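PDB 6C29: putative metal resistance protein from Proteus mirabilis, which primes the trimeric disulfide isomerase ScsC through its N-terminal periplasmic part, a tandem of immunoglobulin-fold domains, and probably acts as a protein-disulfide reductase. Local coordinates for residues T5-M10 and H15-A20; S152-A157 and G176-P181; T21-S26 and E131-D136; Y45-G50 and S237-D242; G81-G86 and Y193-L198. All coordinates share one frame; numbering follows the deposited sequence.

From the N terminus, interaction 1 closes first, a short local loop laying residues 5-10 along strand 16-24. The same strand runs on into interaction 3, which spans more than a hundred residues to bring the chain leading into helix 137-145 back to the first domain; Arg-19 and Pro-134 touch between the two. Interactions 4 and 5 open inside that loop and close beyond it, so both cross interaction 3 and tie the first immunoglobulin-like domain to the second. Interaction 5 nests within interaction 4, and the two meet through Gln-85. Innermost is interaction 2, wholly inside the second domain, linked to interaction 4 by Gly-153 and Arg-238.

Interaction 1 of 5, residues T5-M10 and H15-A20; sequences TGWLTM and HAQVRA
The hydroxyl oxygen of Thr-5 is gripped twice: OG1 accepts a nearly straight bond from Ala-20 N (2.9 Å, 175° at the hydrogen) and donates to a lone pair of Gly-6 O at 2.8 Å. This side chain stands in for a backbone carbonyl, as residues 5-10 run antiparallel beside strand 16-24, which borders a sheet of the first immunoglobulin-like domain. Thr-5 N returns a bond to Ala-20 O, also 2.9 Å. Regular pairing is confined to Leu-8 and Val-18, a hydrogen-bonded antiparallel pair: Leu-8 N to Val-18 O is 2.7 Å, with the reciprocal bond from Val-18 N to Leu-8 O. Farther along, a water bridges the strands, accepting from Met-10 N (a selenomethionine) and donating to Ala-16 O.

Beside the backbone bonds, one face of the Trp-7 indole lies over the aliphatic part of Arg-19. Arg-19 CB sits 3.6 Å from the centroid of the six-membered ring, 9° off its normal, which defines a CH-pi contact. With CG turned opposite the backbone N (chi1 174°), the extended chain brings Arg-19 CD to the same face, 3.6 Å from Trp-7 NE1, while CG lies against the Gly-6 carbonyl. The guanidinium forms salt bridges with Glu-35 and Asp-4. The amide of Gln-17 meets Trp-7 near the root of the side chain, with Gln-17 NE2 3.6 Å from Trp-7 CB.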
# COMPACT_ATOMS: atom_id res chain seq x y z
N THR A 5 17.73 -10.57 -8.15
CA THR A 5 18.58 -10.59 -6.98
C THR A 5 18.70 -11.96 -6.35
O THR A 5 19.58 -12.17 -5.54
CB THR A 5 18.06 -9.65 -5.87
OG1 THR A 5 16.75 -10.06 -5.47
CG2 THR A 5 17.98 -8.22 -6.35
N GLY A 6 17.78 -12.88 -6.69
CA GLY A 6 17.59 -14.07 -5.89
C GLY A 6 16.95 -13.73 -4.56
O GLY A 6 16.67 -12.55 -4.26
N TRP A 7 16.69 -14.75 -3.75
CA TRP A 7 16.05 -14.54 -2.44
C TRP A 7 17.10 -14.10 -1.44
O TRP A 7 18.10 -14.80 -1.20
CB TRP A 7 15.30 -15.81 -2.00
CG TRP A 7 14.04 -15.99 -2.80
CD1 TRP A 7 13.86 -16.81 -3.88
CD2 TRP A 7 12.80 -15.31 -2.61
NE1 TRP A 7 12.59 -16.66 -4.38
CE2 TRP A 7 11.91 -15.76 -3.61
CE3 TRP A 7 12.35 -14.35 -1.70
CZ2 TRP A 7 10.62 -15.29 -3.71
CZ3 TRP A 7 11.06 -13.89 -1.81
CH2 TRP A 7 10.21 -14.36 -2.81
N LEU A 8 16.85 -12.94 -0.84
CA LEU A 8 17.79 -12.30 0.07
C LEU A 8 17.30 -12.41 1.49
O LEU A 8 16.12 -12.16 1.80
CB LEU A 8 17.97 -10.83 -0.28
CG LEU A 8 18.37 -10.51 -1.72
CD1 LEU A 8 18.25 -8.98 -1.96
CD2 LEU A 8 19.75 -11.06 -2.03
N THR A 9 18.24 -12.71 2.38
CA THR A 9 17.99 -12.67 3.80
C THR A 9 19.11 -11.85 4.42
O THR A 9 20.20 -11.68 3.82
CB THR A 9 17.92 -14.07 4.46
OG1 THR A 9 19.16 -14.74 4.26
CG2 THR A 9 16.80 -14.92 3.87
N MSE A 10 18.82 -11.29 5.57
CA MSE A 10 19.81 -10.60 6.39
C MSE A 10 19.97 -11.36 7.68
O MSE A 10 18.97 -11.90 8.21
CB MSE A 10 19.34 -9.17 6.66
CG MSE A 10 19.39 -8.29 5.43
SE MSE A 10 21.24 -7.98 4.91
CE MSE A 10 21.62 -6.64 6.26
N HIS A 15 12.80 -13.67 9.74
CA HIS A 15 11.37 -13.79 9.42
C HIS A 15 10.94 -13.14 8.12
O HIS A 15 9.73 -12.98 7.88
CB HIS A 15 10.52 -13.20 10.55
CG HIS A 15 10.79 -11.75 10.79
ND1 HIS A 15 11.65 -11.31 11.77
CD2 HIS A 15 10.34 -10.65 10.14
CE1 HIS A 15 11.70 -9.99 11.73
NE2 HIS A 15 10.92 -9.57 10.75
N ALA A 16 11.88 -12.68 7.32
CA ALA A 16 11.58 -12.17 6.00
C ALA A 16 12.61 -12.62 4.99
O ALA A 16 13.78 -12.78 5.29
CB ALA A 16 11.49 -10.66 6.00
N GLN A 17 12.15 -12.80 3.76
CA GLN A 17 13.03 -12.97 2.63
C GLN A 17 12.50 -12.03 1.54
O GLN A 17 11.27 -11.90 1.41
CB GLN A 17 13.00 -14.38 2.08
CG GLN A 17 13.13 -15.55 2.96
CD GLN A 17 13.08 -16.79 2.08
OE1 GLN A 17 12.11 -17.54 2.12
NE2 GLN A 17 14.07 -16.94 1.23
N VAL A 18 13.39 -11.43 0.75
CA VAL A 18 12.95 -10.56 -0.33
C VAL A 18 13.68 -10.86 -1.62
O VAL A 18 14.78 -11.38 -1.63
CB VAL A 18 13.13 -9.04 0.00
CG1 VAL A 18 12.52 -8.70 1.40
CG2 VAL A 18 14.57 -8.62 -0.07
N ARG A 19 13.01 -10.58 -2.73
CA ARG A 19 13.57 -10.82 -4.05
C ARG A 19 13.11 -9.73 -4.97
O ARG A 19 11.93 -9.41 -4.97
CB ARG A 19 13.11 -12.17 -4.60
CG ARG A 19 13.55 -12.44 -6.06
CD ARG A 19 13.15 -13.86 -6.50
NE ARG A 19 13.45 -14.17 -7.90
CZ ARG A 19 12.56 -14.52 -8.83
NH1 ARG A 19 11.25 -14.57 -8.56
NH2 ARG A 19 12.97 -14.82 -10.06
N ALA A 20 14.02 -9.17 -5.78
CA ALA A 20 13.65 -8.22 -6.80
C ALA A 20 14.07 -8.72 -8.17
O ALA A 20 15.15 -9.30 -8.32
CB ALA A 20 14.27 -6.88 -6.52
O HOH W 1 15.92 -11.48 6.32

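Interaction 2 of 5, residues S152-A157 and G176-P181; sequences SGLISA and GDWHQP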
# COMPACT_ATOMS: atom_id res chain seq x y z
N SER A 152 -11.52 3.23 -11.00
CA SER A 152 -12.92 3.27 -11.41
C SER A 152 -13.61 1.99 -11.01
O SER A 152 -12.96 1.00 -10.63
CB SER A 152 -13.06 3.49 -12.92
OG SER A 152 -12.50 2.42 -13.62
N GLY A 153 -14.93 2.05 -11.04
CA GLY A 153 -15.79 0.95 -10.67
C GLY A 153 -16.09 0.92 -9.18
O GLY A 153 -15.58 1.71 -8.37
N LEU A 154 -16.94 -0.04 -8.85
CA LEU A 154 -17.43 -0.32 -7.49
C LEU A 154 -18.30 0.79 -6.90
O LEU A 154 -19.39 0.49 -6.42
CB LEU A 154 -16.29 -0.64 -6.51
CG LEU A 154 -16.80 -1.21 -5.16
CD1 LEU A 154 -17.63 -2.47 -5.38
CD2 LEU A 154 -15.66 -1.47 -4.22
N ILE A 155 -17.82 2.04 -6.86
CA ILE A 155 -18.64 3.11 -6.31
C ILE A 155 -19.04 4.11 -7.38
O ILE A 155 -18.29 4.36 -8.33
CB ILE A 155 -17.93 3.84 -5.17
CG1 ILE A 155 -16.69 4.57 -5.67
CG2 ILE A 155 -17.60 2.85 -4.01
CD1 ILE A 155 -16.20 5.53 -4.72
N SER A 156 -20.23 4.67 -7.21
CA SER A 156 -20.73 5.68 -8.13
C SER A 156 -20.87 7.08 -7.52
O SER A 156 -21.05 8.06 -8.26
CB SER A 156 -22.09 5.25 -8.68
OG SER A 156 -22.98 4.93 -7.65
N ALA A 157 -20.78 7.19 -6.20
CA ALA A 157 -20.82 8.49 -5.53
C ALA A 157 -20.17 8.40 -4.16
O ALA A 157 -20.24 7.36 -3.50
CB ALA A 157 -22.23 9.01 -5.40
N GLY A 176 -25.56 -3.14 -7.82
CA GLY A 176 -25.85 -4.11 -6.78
C GLY A 176 -25.74 -3.55 -5.38
O GLY A 176 -25.74 -2.34 -5.15
N ASP A 177 -25.70 -4.48 -4.43
CA ASP A 177 -25.66 -4.18 -3.01
C ASP A 177 -24.31 -4.45 -2.41
O ASP A 177 -23.56 -5.29 -2.91
CB ASP A 177 -26.66 -5.02 -2.24
CG ASP A 177 -28.11 -4.63 -2.50
OD1 ASP A 177 -28.34 -3.58 -3.15
OD2 ASP A 177 -29.01 -5.36 -2.00
N TRP A 178 -24.01 -3.79 -1.29
CA TRP A 178 -22.81 -4.10 -0.53
C TRP A 178 -22.94 -5.46 0.14
O TRP A 178 -24.02 -5.77 0.66
CB TRP A 178 -22.54 -3.01 0.48
CG TRP A 178 -22.21 -1.69 -0.10
CD1 TRP A 178 -23.06 -0.61 -0.20
CD2 TRP A 178 -20.97 -1.28 -0.66
NE1 TRP A 178 -22.41 0.44 -0.76
CE2 TRP A 178 -21.13 0.06 -1.07
CE3 TRP A 178 -19.74 -1.91 -0.86
CZ2 TRP A 178 -20.11 0.78 -1.67
CZ3 TRP A 178 -18.73 -1.20 -1.45
CH2 TRP A 178 -18.91 0.12 -1.85
N HIS A 179 -21.86 -6.24 0.17
CA HIS A 179 -21.87 -7.56 0.77
C HIS A 179 -20.96 -7.67 1.99
O HIS A 179 -21.43 -7.89 3.10
CB HIS A 179 -21.50 -8.59 -0.31
CG HIS A 179 -22.46 -8.60 -1.45
ND1 HIS A 179 -22.09 -8.34 -2.75
CD2 HIS A 179 -23.80 -8.77 -1.47
CE1 HIS A 179 -23.15 -8.39 -3.53
NE2 HIS A 179 -24.21 -8.66 -2.78
N GLN A 180 -19.66 -7.53 1.78
CA GLN A 180 -18.69 -7.57 2.86
C GLN A 180 -17.63 -6.52 2.64
O GLN A 180 -16.47 -6.87 2.40
CB GLN A 180 -18.04 -8.96 2.97
CG GLN A 180 -18.99 -10.08 3.35
CD GLN A 180 -18.28 -11.39 3.59
OE1 GLN A 180 -18.68 -12.42 3.06
NE2 GLN A 180 -17.24 -11.36 4.41
N PRO A 181 -17.98 -5.25 2.71
CA PRO A 181 -17.01 -4.21 2.41
C PRO A 181 -15.97 -4.01 3.46
O PRO A 181 -16.17 -4.28 4.64
CB PRO A 181 -17.88 -2.97 2.28
CG PRO A 181 -19.07 -3.26 3.14
CD PRO A 181 -19.33 -4.72 2.95
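Trp-178 turns the six-membered part of its indole into Ile-155 and Leu-154, and all the contact is apolar. Ile-155 CG2 comes in at the ring edge, in the plane of the indole, 3.7 Å from Trp-178 CH2. Leu-154 approaches obliquely: its CD2 lies 4.1 Å from Trp-178 CZ3, and its CG is equally far from Trp-178 CH2. The leucine reaches the ring because chi1 of -168° swings CG away from its own backbone N.

What presents the two aliphatic side chains is a classic gamma turn centred on Leu-154, whose phi and psi are 65° and -54°; the evidence is the bond of 2.7 Å from Ile-155 N to Gly-153 O. That carbonyl also accepts from Arg-238 NH1. On the other side Trp-178 is held by backbone pairing with Gly-202 and by a weak bond from NE1 to Asp-203 O. Val-231 touches Leu-154, Ile-155 and Trp-178 alike, and Leu-205 adds to the packing on the tryptophan.

Strands 155-163 and 204-213 belong to one sheet and strands 226-233 and 236-243 to the other, so these side chains, the tryptophan coming from a loop, lie between the sheets, near one end of the second domain's immunoglobulin-type beta sandwich.

Interaction 3 of 5, residues T21-S26 and E131-D136; sequences TADKSS and EPAPAD
Van der Waals contacts of Ala-133 and Pro-134 with Thr-21, Ala-22 and Asp-23 make up the direct meeting of the two segments. The methyl of Ala-133 points at the strand and touches two residues: its CB lies 3.4 Å from Ala-22 O and 3.8 Å from Asp-23 CB. Next along, Pro-134 leans its ring on Thr-21, with Pro-134 CG 3.8 Å from Thr-21 CG2 and Pro-134 CD 4.0 Å from Thr-21 CB. In Thr-21, chi1 of 54° puts OG1 between the backbone N and the carbonyl carbon and leaves the methyl opposite the carbonyl carbon; it is this branch that meets the proline.

The strand is the end of 16-24, at the border of a four-stranded sheet in the first immunoglobulin-like domain, while residues 131-136 form the link that leaves strand 118-128 for helix 137-145 on the way to the second domain. Phe-137 of that helix also packs on Thr-21 and Asp-23.

Polar links between the segments are indirect, with no direct hydrogen bond between them. One water donates both of its protons to backbone carbonyls, to Ala-22 O at 2.9 Å and to Glu-131 O at 2.7 Å. Ala-3 supplies a second bridge through backbone hydrogen bonds to both Ala-22 and Pro-132.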
# COMPACT_ATOMS: atom_id res chain seq x y z
N THR A 21 13.20 -8.49 -9.14
CA THR A 21 13.46 -8.81 -10.54
C THR A 21 13.06 -7.61 -11.37
O THR A 21 12.28 -6.78 -10.92
CB THR A 21 12.68 -10.03 -11.00
OG1 THR A 21 11.28 -9.84 -10.72
CG2 THR A 21 13.20 -11.28 -10.30
N ALA A 22 13.62 -7.48 -12.56
CA ALA A 22 13.38 -6.28 -13.33
C ALA A 22 13.55 -6.48 -14.82
O ALA A 22 14.21 -7.40 -15.26
CB ALA A 22 14.31 -5.17 -12.86
N ASP A 23 12.91 -5.58 -15.56
CA ASP A 23 13.00 -5.54 -17.02
C ASP A 23 13.14 -4.09 -17.45
O ASP A 23 12.41 -3.23 -16.97
CB ASP A 23 11.76 -6.17 -17.62
CG ASP A 23 11.87 -6.38 -19.11
OD1 ASP A 23 12.97 -6.17 -19.66
OD2 ASP A 23 10.85 -6.76 -19.73
N LYS A 24 14.11 -3.80 -18.32
CA LYS A 24 14.27 -2.47 -18.85
C LYS A 24 13.88 -2.50 -20.30
O LYS A 24 14.38 -3.32 -21.07
CB LYS A 24 15.70 -1.94 -18.66
CG LYS A 24 15.85 -0.49 -19.13
CD LYS A 24 17.12 0.20 -18.62
CE LYS A 24 18.30 0.09 -19.53
NZ LYS A 24 19.34 1.07 -19.08
N SER A 25 13.00 -1.59 -20.68
CA SER A 25 12.55 -1.48 -22.06
C SER A 25 13.54 -0.66 -22.89
O SER A 25 14.43 -0.01 -22.35
CB SER A 25 11.15 -0.85 -22.09
OG SER A 25 11.22 0.54 -21.81
N SER A 26 13.37 -0.71 -24.21
CA SER A 26 14.24 0.03 -25.11
C SER A 26 14.20 1.53 -24.85
O SER A 26 15.16 2.25 -25.15
CB SER A 26 13.86 -0.26 -26.56
OG SER A 26 12.50 0.09 -26.80
N GLU A 131 20.97 -8.04 -18.28
CA GLU A 131 20.51 -9.42 -18.25
C GLU A 131 18.99 -9.44 -18.46
O GLU A 131 18.28 -8.51 -18.04
CB GLU A 131 20.89 -10.09 -16.93
CG GLU A 131 22.38 -10.11 -16.62
CD GLU A 131 23.17 -11.06 -17.51
OE1 GLU A 131 22.56 -11.75 -18.35
OE2 GLU A 131 24.42 -11.12 -17.36
N PRO A 132 18.49 -10.48 -19.12
CA PRO A 132 17.06 -10.60 -19.37
C PRO A 132 16.26 -10.83 -18.09
O PRO A 132 16.75 -11.45 -17.15
CB PRO A 132 16.97 -11.82 -20.30
CG PRO A 132 18.19 -12.62 -19.99
CD PRO A 132 19.25 -11.62 -19.66
N ALA A 133 15.07 -10.26 -18.06
CA ALA A 133 14.13 -10.55 -16.99
C ALA A 133 13.86 -12.06 -16.98
O ALA A 133 13.97 -12.71 -18.01
CB ALA A 133 12.83 -9.79 -17.19
N PRO A 134 13.52 -12.61 -15.81
CA PRO A 134 13.16 -14.03 -15.79
C PRO A 134 12.04 -14.35 -16.78
O PRO A 134 11.26 -13.47 -17.16
CB PRO A 134 12.69 -14.25 -14.34
CG PRO A 134 13.32 -13.15 -13.56
CD PRO A 134 13.40 -11.97 -14.48
N ALA A 135 11.94 -15.61 -17.17
CA ALA A 135 11.02 -16.01 -18.23
C ALA A 135 9.56 -15.60 -17.98
O ALA A 135 8.84 -15.18 -18.90
CB ALA A 135 11.08 -17.52 -18.43
N ASP A 136 9.11 -15.72 -16.74
CA ASP A 136 7.71 -15.41 -16.49
C ASP A 136 7.51 -14.08 -15.79
O ASP A 136 6.54 -13.91 -15.05
CB ASP A 136 7.08 -16.55 -15.73
CG ASP A 136 7.60 -16.70 -14.34
OD1 ASP A 136 8.55 -15.99 -13.93
OD2 ASP A 136 7.03 -17.56 -13.66
O HOH W 2 16.10 -7.05 -17.47

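Interaction 4 of 5, residues Y45-G50 and S237-D242; sequences YWRSPG and SRQVND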
# COMPACT_ATOMS: atom_id res chain seq x y z
N TYR A 45 3.80 -3.35 6.05
CA TYR A 45 2.84 -2.26 6.11
C TYR A 45 2.47 -1.69 4.76
O TYR A 45 3.20 -1.77 3.79
CB TYR A 45 3.41 -1.14 6.93
CG TYR A 45 3.68 -1.42 8.38
CD1 TYR A 45 2.71 -1.18 9.34
CD2 TYR A 45 4.92 -1.86 8.79
CE1 TYR A 45 2.97 -1.38 10.70
CE2 TYR A 45 5.19 -2.06 10.12
CZ TYR A 45 4.21 -1.81 11.08
OH TYR A 45 4.48 -2.00 12.40
N TRP A 46 1.29 -1.08 4.75
CA TRP A 46 0.80 -0.33 3.62
C TRP A 46 1.40 1.07 3.62
O TRP A 46 2.12 1.44 4.55
CB TRP A 46 -0.72 -0.28 3.71
CG TRP A 46 -1.51 0.24 2.54
CD1 TRP A 46 -1.35 -0.09 1.24
CD2 TRP A 46 -2.62 1.14 2.60
NE1 TRP A 46 -2.28 0.56 0.46
CE2 TRP A 46 -3.08 1.31 1.28
CE3 TRP A 46 -3.28 1.81 3.63
CZ2 TRP A 46 -4.14 2.12 0.96
CZ3 TRP A 46 -4.37 2.63 3.29
CH2 TRP A 46 -4.78 2.76 1.97
N ARG A 47 1.05 1.86 2.62
CA ARG A 47 1.59 3.22 2.54
C ARG A 47 1.17 4.10 3.72
O ARG A 47 1.88 5.04 4.08
CB ARG A 47 1.17 3.88 1.23
CG ARG A 47 -0.30 4.09 1.09
CD ARG A 47 -0.64 4.69 -0.27
NE ARG A 47 -2.07 4.90 -0.29
CZ ARG A 47 -2.89 4.51 -1.26
NH1 ARG A 47 -2.40 3.93 -2.38
NH2 ARG A 47 -4.18 4.72 -1.14
N SER A 48 -0.01 3.82 4.28
CA SER A 48 -0.50 4.42 5.52
C SER A 48 -0.57 3.32 6.57
O SER A 48 -1.52 2.56 6.62
CB SER A 48 -1.87 5.07 5.33
OG SER A 48 -1.74 6.20 4.46
N PRO A 49 0.46 3.19 7.37
CA PRO A 49 0.60 1.99 8.18
C PRO A 49 -0.30 1.94 9.39
O PRO A 49 -0.53 0.85 9.93
CB PRO A 49 2.06 2.05 8.61
CG PRO A 49 2.38 3.49 8.63
CD PRO A 49 1.61 4.10 7.50
N GLY A 50 -0.79 3.10 9.81
CA GLY A 50 -1.46 3.25 11.08
C GLY A 50 -0.45 3.68 12.14
O GLY A 50 0.77 3.72 11.90
N SER A 237 -11.35 -3.96 -5.79
CA SER A 237 -10.71 -2.97 -4.97
C SER A 237 -10.62 -1.65 -5.70
O SER A 237 -10.02 -1.58 -6.76
CB SER A 237 -9.32 -3.45 -4.60
OG SER A 237 -8.67 -2.53 -3.77
N ARG A 238 -11.16 -0.60 -5.08
CA ARG A 238 -11.27 0.74 -5.67
C ARG A 238 -10.58 1.77 -4.82
O ARG A 238 -10.87 1.91 -3.63
CB ARG A 238 -12.76 1.10 -5.83
CG ARG A 238 -13.10 2.55 -6.11
CD ARG A 238 -12.65 3.07 -7.48
NE ARG A 238 -12.74 4.53 -7.55
CZ ARG A 238 -13.80 5.20 -7.96
NH1 ARG A 238 -14.88 4.57 -8.39
NH2 ARG A 238 -13.76 6.51 -7.94
N GLN A 239 -9.67 2.50 -5.46
CA GLN A 239 -9.02 3.67 -4.90
C GLN A 239 -9.88 4.90 -5.16
O GLN A 239 -10.25 5.17 -6.31
CB GLN A 239 -7.65 3.82 -5.55
CG GLN A 239 -6.98 5.14 -5.27
CD GLN A 239 -6.53 5.29 -3.83
OE1 GLN A 239 -6.01 4.37 -3.22
NE2 GLN A 239 -6.75 6.47 -3.27
N VAL A 240 -10.20 5.62 -4.09
CA VAL A 240 -10.96 6.86 -4.16
C VAL A 240 -10.07 8.02 -3.76
O VAL A 240 -9.35 7.97 -2.75
CB VAL A 240 -12.15 6.79 -3.22
CG1 VAL A 240 -12.92 8.08 -3.27
CG2 VAL A 240 -13.06 5.65 -3.60
N ASN A 241 -10.12 9.07 -4.58
CA ASN A 241 -9.44 10.33 -4.29
C ASN A 241 -10.45 11.46 -4.36
O ASN A 241 -11.05 11.74 -5.40
CB ASN A 241 -8.29 10.59 -5.25
CG ASN A 241 -7.14 9.64 -5.03
OD1 ASN A 241 -6.32 9.82 -4.12
ND2 ASN A 241 -7.09 8.62 -5.83
N ASP A 242 -10.69 12.04 -3.19
CA ASP A 242 -11.69 13.05 -3.03
C ASP A 242 -11.21 14.06 -2.00
O ASP A 242 -10.02 14.15 -1.74
CB ASP A 242 -13.00 12.41 -2.64
CG ASP A 242 -14.21 13.20 -3.13
OD1 ASP A 242 -14.68 12.96 -4.27
OD2 ASP A 242 -14.70 14.07 -2.38
O HOH W 3 -4.39 2.27 -3.85
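The guanidinium of Arg-47 offers its edge to Gln-239 and one face to its own neighbour, Trp-46. Gln-239 OE1 sits in the guanidinium plane, whereas Trp-46 CZ2 lies 3.2 Å above that plane, toward the rim of the group. The tryptophan ring in turn carries Arg-47 CG over its centre, 3.9 Å above, so the arginine chain runs across the indole before reaching outward. Guanidinium and amide planes stand 60° apart: the two side chains approach from opposite directions but do not lie flat on each other.

One direct bond joins the segments, Arg-47 NH2 to Gln-239 OE1, at 2.8 Å and with 165° at the hydrogen; the donor is tilted somewhat from the plane of the amide carbonyl. The same oxygen accepts a second hydrogen bond from a water 2.7 Å from Gln-239 OE1, and that water accepts from Arg-47 NH1 at 3.0 Å. Two guanidinium nitrogens are thus tied to one amide oxygen, directly and through water, which should restrict rotation of both groups.

Gln-239 reaches across by a bend at chi2 (70°), and its NE2 is bonded to Ser-228 OG. Arg-47 NH2 has a further partner in Asp-186, a salt bridge; Ser-48 OG is bonded to the same carboxylate. The carboxylate probably offsets the arginine's charge at this interface.

Because Arg-47 follows strand 43-45 of the first domain and Gln-239 lies on strand 236-243 of the second, the contact is a small polar, partly hydrated interface between tandem immunoglobulin-fold domains, with only 69 Å² buried between the segments.

Interaction 5 of 5, residues G81-G86 and Y193-L198; sequences GIHTQG and YGIPQL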
# COMPACT_ATOMS: atom_id res chain seq x y z
N GLY A 81 -3.23 -5.38 20.42
CA GLY A 81 -3.93 -4.16 20.81
C GLY A 81 -3.62 -2.93 19.95
O GLY A 81 -3.92 -1.81 20.37
N ILE A 82 -3.06 -3.16 18.76
CA ILE A 82 -2.62 -2.11 17.82
C ILE A 82 -3.36 -2.19 16.47
O ILE A 82 -3.32 -3.25 15.83
CB ILE A 82 -1.09 -2.24 17.54
CG1 ILE A 82 -0.29 -2.42 18.84
CG2 ILE A 82 -0.56 -1.07 16.72
CD1 ILE A 82 -0.41 -1.26 19.82
N HIS A 83 -4.03 -1.13 16.02
CA HIS A 83 -4.62 -1.12 14.67
C HIS A 83 -3.64 -0.72 13.58
O HIS A 83 -3.05 0.37 13.64
CB HIS A 83 -5.82 -0.19 14.57
CG HIS A 83 -6.56 -0.31 13.27
ND1 HIS A 83 -7.30 -1.42 12.93
CD2 HIS A 83 -6.66 0.54 12.21
CE1 HIS A 83 -7.84 -1.25 11.74
NE2 HIS A 83 -7.47 -0.07 11.28
N THR A 84 -3.49 -1.57 12.57
CA THR A 84 -2.53 -1.35 11.48
C THR A 84 -3.09 -1.76 10.12
O THR A 84 -4.02 -2.57 10.04
CB THR A 84 -1.25 -2.11 11.72
OG1 THR A 84 -1.54 -3.51 11.84
CG2 THR A 84 -0.58 -1.63 13.00
N GLN A 85 -2.52 -1.18 9.07
CA GLN A 85 -2.88 -1.49 7.69
C GLN A 85 -1.65 -2.03 6.97
O GLN A 85 -0.59 -1.40 7.01
CB GLN A 85 -3.44 -0.27 6.97
CG GLN A 85 -4.66 0.28 7.71
CD GLN A 85 -5.24 1.52 7.11
OE1 GLN A 85 -6.46 1.64 6.98
NE2 GLN A 85 -4.39 2.49 6.81
N GLY A 86 -1.77 -3.20 6.35
CA GLY A 86 -0.61 -3.81 5.72
C GLY A 86 -0.90 -5.18 5.18
O GLY A 86 -2.00 -5.44 4.67
N TYR A 193 -6.28 8.19 12.17
CA TYR A 193 -7.63 7.67 12.03
C TYR A 193 -7.84 6.43 12.88
O TYR A 193 -6.99 5.57 12.94
CB TYR A 193 -7.93 7.34 10.58
CG TYR A 193 -8.21 8.50 9.68
CD1 TYR A 193 -8.46 9.77 10.17
CD2 TYR A 193 -8.23 8.31 8.33
CE1 TYR A 193 -8.73 10.83 9.30
CE2 TYR A 193 -8.50 9.33 7.46
CZ TYR A 193 -8.75 10.58 7.93
OH TYR A 193 -9.00 11.57 7.01
N GLY A 194 -8.97 6.34 13.54
CA GLY A 194 -9.33 5.14 14.26
C GLY A 194 -9.85 4.03 13.37
O GLY A 194 -9.78 4.13 12.12
N ILE A 195 -10.34 2.95 13.98
CA ILE A 195 -10.90 1.80 13.26
C ILE A 195 -12.22 2.24 12.60
O ILE A 195 -13.14 2.68 13.30
CB ILE A 195 -11.14 0.61 14.19
CG1 ILE A 195 -9.83 0.25 14.90
CG2 ILE A 195 -11.71 -0.55 13.42
CD1 ILE A 195 -10.02 -0.77 15.99
N PRO A 196 -12.32 2.13 11.26
CA PRO A 196 -13.56 2.53 10.58
C PRO A 196 -14.73 1.70 11.02
O PRO A 196 -14.59 0.50 11.18
CB PRO A 196 -13.27 2.27 9.10
CG PRO A 196 -11.81 2.23 8.99
CD PRO A 196 -11.29 1.70 10.28
N GLN A 197 -15.88 2.35 11.26
CA GLN A 197 -17.15 1.65 11.53
C GLN A 197 -18.06 1.70 10.33
O GLN A 197 -18.44 2.77 9.90
CB GLN A 197 -17.89 2.25 12.72
CG GLN A 197 -17.09 2.22 13.99
CD GLN A 197 -17.82 2.75 15.21
OE1 GLN A 197 -19.04 3.01 15.20
NE2 GLN A 197 -17.07 2.94 16.29
N LEU A 198 -18.38 0.55 9.79
CA LEU A 198 -19.13 0.42 8.54
C LEU A 198 -20.52 -0.12 8.78
O LEU A 198 -20.70 -1.08 9.52
CB LEU A 198 -18.41 -0.51 7.56
CG LEU A 198 -17.17 0.06 6.87
CD1 LEU A 198 -16.04 0.25 7.85
CD2 LEU A 198 -16.72 -0.87 5.72
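A CH-pi contact between Ile-195 and His-83 carries most of the meeting. Ile-195 CG1 stands over one face of the imidazole, 3.8 Å from the ring centroid and 21° off the normal. The offset shifts it toward the rim, and the single distances agree: Ile-195 CG1 is 3.6 Å from His-83 ND1 and 3.7 Å from His-83 CG. The imidazole meets the isoleucine because His-83 CG stands opposite the backbone N (chi1 -172°), which lays the ring beneath Ile-195 CG1.

Looser van der Waals contacts flank this one. Ile-195 CD1, the end of the extended isoleucine branch, is 4.1 Å from His-83 ND1. Pro-196 CD lies off to one side, 4.3 Å from His-83 NE2.

Polar bonding does not cross between the segments; it acts on the ring from elsewhere. His-83 ND1 is hydrogen-bonded to Asp-78 OD1, which should limit rotation of the imidazole and would probably stabilise positive charge on it. Ile-195 also touches Asp-78, so acid, ring and isoleucine form one cluster.

In the fold, His-83 immediately precedes strand 84-88 of the first immunoglobulin-like domain and packs on Ala-76 of strand 75-77. Ile-195 and Pro-196 lie in the irregular middle of strand 191-201 of the second domain, where Pro-196 rests on Ile-183 and Leu-185 of strand 182-186 and on Val-207 of strand 204-213.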